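Local coordinates for alpha-/beta-galactoside alpha-2,3-sialyltransferase (Photobacterium phosphoreum, PDB 2ZWI), which probably transfers sialic acid in alpha-2,3 linkage to alpha- or beta-galactosides, with cytidine-5'-monophosphate bound here between the two halves of a GT-B fold, at residues A[12-15]-A[16-20]; A[42-45]-A[46-49]. All blocks are in the same frame, centred on the assembly; numbering follows the deposited sequence.

Interaction 1 of 2, residues A[12-15]-A[16-20]; sequences ATLP and TIQQM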
# COMPACT_ATOMS: atom_id res chain seq x y z
N ALA A 12 -7.29 -2.12 -3.43
CA ALA A 12 -6.93 -2.05 -2.01
C ALA A 12 -7.10 -0.63 -1.48
O ALA A 12 -8.05 0.06 -1.85
CB ALA A 12 -5.51 -2.55 -1.81
N THR A 13 -6.17 -0.17 -0.63
CA THR A 13 -6.23 1.21 -0.13
C THR A 13 -4.94 2.00 -0.33
O THR A 13 -5.01 3.21 -0.58
CB THR A 13 -6.65 1.29 1.36
OG1 THR A 13 -5.91 0.33 2.10
CG2 THR A 13 -8.12 1.02 1.52
N LEU A 14 -3.79 1.34 -0.18
CA LEU A 14 -2.50 2.03 -0.22
C LEU A 14 -2.27 2.70 -1.58
O LEU A 14 -1.99 3.90 -1.61
CB LEU A 14 -1.33 1.11 0.16
CG LEU A 14 0.11 1.53 -0.23
CD1 LEU A 14 0.57 2.78 0.49
CD2 LEU A 14 1.07 0.37 0.03
N PRO A 15 -2.39 1.95 -2.70
CA PRO A 15 -2.27 2.64 -4.00
C PRO A 15 -3.27 3.77 -4.20
O PRO A 15 -2.93 4.77 -4.81
CB PRO A 15 -2.49 1.51 -5.02
CG PRO A 15 -2.07 0.26 -4.29
CD PRO A 15 -2.56 0.49 -2.87
N THR A 16 -4.49 3.62 -3.69
CA THR A 16 -5.50 4.65 -3.83
C THR A 16 -5.04 5.92 -3.12
O THR A 16 -5.07 7.00 -3.72
CB THR A 16 -6.87 4.21 -3.28
OG1 THR A 16 -7.38 3.13 -4.07
CG2 THR A 16 -7.86 5.36 -3.29
N ILE A 17 -4.60 5.79 -1.87
CA ILE A 17 -4.18 6.93 -1.05
C ILE A 17 -2.98 7.66 -1.68
O ILE A 17 -2.96 8.89 -1.74
CB ILE A 17 -3.87 6.49 0.42
CG1 ILE A 17 -5.11 5.87 1.11
CG2 ILE A 17 -3.28 7.64 1.24
CD1 ILE A 17 -6.27 6.82 1.37
N GLN A 18 -2.00 6.89 -2.14
CA GLN A 18 -0.86 7.44 -2.89
C GLN A 18 -1.29 8.07 -4.23
O GLN A 18 -0.78 9.13 -4.62
CB GLN A 18 0.21 6.37 -3.09
CG GLN A 18 1.08 6.11 -1.84
CD GLN A 18 2.14 7.17 -1.63
OE1 GLN A 18 2.61 7.39 -0.51
NE2 GLN A 18 2.54 7.83 -2.70
N GLN A 19 -2.22 7.44 -4.92
CA GLN A 19 -2.72 8.01 -6.17
C GLN A 19 -3.46 9.32 -5.94
O GLN A 19 -3.21 10.30 -6.64
CB GLN A 19 -3.59 7.02 -6.95
CG GLN A 19 -2.82 5.86 -7.60
CD GLN A 19 -3.76 4.79 -8.12
OE1 GLN A 19 -4.94 5.05 -8.35
NE2 GLN A 19 -3.25 3.59 -8.31
N MET A 20 -4.35 9.36 -4.93
CA MET A 20 -5.04 10.61 -4.56
C MET A 20 -4.02 11.72 -4.30
O MET A 20 -4.14 12.83 -4.80
CB MET A 20 -5.90 10.41 -3.30
CG MET A 20 -7.13 9.53 -3.47
SD MET A 20 -7.84 9.09 -1.88
CE MET A 20 -9.37 8.33 -2.39
O HOH W 1 -9.59 1.44 -3.69

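Interaction 2 of 2, residues A[42-45]-A[46-49]; sequences NDET and LLES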
# COMPACT_ATOMS: atom_id res chain seq x y z
N ASN A 42 -18.59 9.99 -5.32
CA ASN A 42 -19.86 10.52 -5.84
C ASN A 42 -19.91 12.04 -5.75
O ASN A 42 -20.89 12.66 -6.19
CB ASN A 42 -21.06 9.93 -5.08
CG ASN A 42 -20.89 8.45 -4.75
OD1 ASN A 42 -20.64 8.09 -3.60
ND2 ASN A 42 -21.01 7.60 -5.77
N ASP A 43 -18.87 12.63 -5.18
CA ASP A 43 -18.77 14.08 -5.02
C ASP A 43 -18.41 14.74 -6.35
O ASP A 43 -17.25 14.74 -6.76
CB ASP A 43 -17.75 14.44 -3.93
CG ASP A 43 -17.62 15.94 -3.71
OD1 ASP A 43 -18.23 16.74 -4.46
OD2 ASP A 43 -16.89 16.33 -2.78
N GLU A 44 -19.41 15.34 -7.00
CA GLU A 44 -19.22 15.88 -8.33
C GLU A 44 -18.39 17.15 -8.39
O GLU A 44 -17.67 17.38 -9.36
CB GLU A 44 -20.56 16.08 -9.03
CG GLU A 44 -21.17 14.77 -9.48
CD GLU A 44 -20.33 14.07 -10.53
OE1 GLU A 44 -19.88 14.74 -11.49
OE2 GLU A 44 -20.13 12.83 -10.39
N THR A 45 -18.49 17.97 -7.35
CA THR A 45 -17.66 19.16 -7.19
C THR A 45 -16.18 18.77 -7.08
O THR A 45 -15.32 19.35 -7.76
CB THR A 45 -18.09 19.97 -5.96
OG1 THR A 45 -19.51 20.15 -6.01
CG2 THR A 45 -17.42 21.33 -5.92
N LEU A 46 -15.90 17.77 -6.24
CA LEU A 46 -14.56 17.19 -6.12
C LEU A 46 -14.09 16.69 -7.48
O LEU A 46 -13.01 17.06 -7.94
CB LEU A 46 -14.55 16.06 -5.07
CG LEU A 46 -13.25 15.31 -4.74
CD1 LEU A 46 -12.25 16.22 -4.03
CD2 LEU A 46 -13.57 14.11 -3.88
N LEU A 47 -14.90 15.87 -8.14
CA LEU A 47 -14.53 15.29 -9.43
C LEU A 47 -14.28 16.37 -10.49
O LEU A 47 -13.31 16.29 -11.25
CB LEU A 47 -15.56 14.24 -9.91
CG LEU A 47 -15.56 12.89 -9.16
CD1 LEU A 47 -16.77 12.02 -9.53
CD2 LEU A 47 -14.25 12.10 -9.37
N GLU A 48 -15.12 17.40 -10.52
CA GLU A 48 -14.94 18.50 -11.47
C GLU A 48 -13.65 19.30 -11.22
O GLU A 48 -13.04 19.80 -12.16
CB GLU A 48 -16.17 19.41 -11.50
CG GLU A 48 -17.30 18.87 -12.40
CD GLU A 48 -18.65 19.56 -12.16
OE1 GLU A 48 -19.69 18.94 -12.52
OE2 GLU A 48 -18.68 20.69 -11.60
N SER A 49 -13.25 19.41 -9.95
CA SER A 49 -12.01 20.11 -9.59
C SER A 49 -10.75 19.37 -10.06
O SER A 49 -9.69 19.98 -10.20
CB SER A 49 -11.95 20.40 -8.09
OG SER A 49 -11.72 19.22 -7.33

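Interaction 1 of 2, residues A[12-15]-A[16-20]
The hydroxyl of T16 and the carbonyl of A12 are joined through one water, which donates to T16 OG1 at 2.8 Å and to A12 O at the same length. OG1 is also hydrogen-bonded to OD2 of D10, at the end of strand 3-10. Both partners are reached because OG1 sits beside its own backbone N, opposite the carbonyl carbon (chi1 -65°), and so faces back toward the loop.

T13 occupies the N-cap position but makes no cap with its side chain. Its hydroxyl instead makes a weak hydrogen bond to O2' of the nucleotide, while T13 O takes the I17 amide at 2.9 Å. The regular helical bonds go on from L14 O to Q18 N and from P15 O to Q19 N. Proline suits the first turn, where a missing N-H interrupts no helical bond.

Q19 runs extended alongside P15: its CG lies 3.0 Å from P15 O, and NE2 comes to 4.0 Å from P15 CB. The amide is fixed at both ends, OE1 by W36 NE1 and NE2 by V9 O, which ties the helix to the flanking strands. On another side, L14 and Q18 run alongside each other, CD1 to CG at 4.1 Å. I17 and L14 both reach E306 of helix 305-310.

This is the start of the first crossover helix of a Rossmann-like beta-alpha-beta unit. Polar side chains bind it to the strands, and the T13 hydroxyl is turned to the nucleotide, its weak bond consistent with a modest part in the pocket.

Interaction 2 of 2, residues A[42-45]-A[46-49]
D43 holds the start of helix 44-50 with two of its own acceptors. Its side-chain OD1 receives the L46 amide at 3.1 Å in an almost straight bond (177°), and its backbone O receives the L47 amide at 3.0 Å. The cap does not lie in the carboxylate plane: the N-H meets OD1 from above it, 71° out. CG anti to the backbone N (chi1 -179°) brings the carboxylate back over the first turn. Aspartate suits an N-cap because it is short enough to fold back on the chain, and its negative charge probably gains from the exposed amides of the helix end.

The backbone continues with E48 N on E44 O at 2.8 Å and S49 N on T45 O. S49 adds a side-chain bond, its OG donating to L46 O at 2.6 Å, so that the small hydroxyl turns back onto the carbonyl three residues earlier.

Around this polar frame the packing divides by face. The D43 carboxylate also lies against L46, OD2 to CB at 3.3 Å, the two side chains crossing at about a right angle. L46 goes on to touch K213, N216 and F217 of helix 208-218, and with L47 it touches I41. E44 bends so that OE2 rests 3.6 Å from L47 CD1. On the exposed side, E44 OE1 and E48 OE1 stand 4.3 Å apart, a like-charged pair whose repulsion is probably eased by solvent. The helix is thus amphipathic: the acids D43 and E44 at its N-terminal end probably suit the positive end of the helix dipole, while the two buried leucines make up its inner face.

Both interactions are first turns of helices that follow strands of the same parallel sheet: residues 12-20 lie between strands 3-10 and 31-36; residues 42-49 lie between strands 31-36 and 52-54. Their centres are about 18 Å apart and they do not touch, but each meets helix 208-218, where F217 is a neighbour of both. Interaction 1 is buried near the middle of the chain; T16 and Q19 side chains bond to strand residues, T16 also to a water, and T13 weakly to the nucleotide. Interaction 2 lies at the periphery, away from the annotated sites. There the N-cap residue does cap with its side chain, and acidic groups gather where solvent can probably shield them.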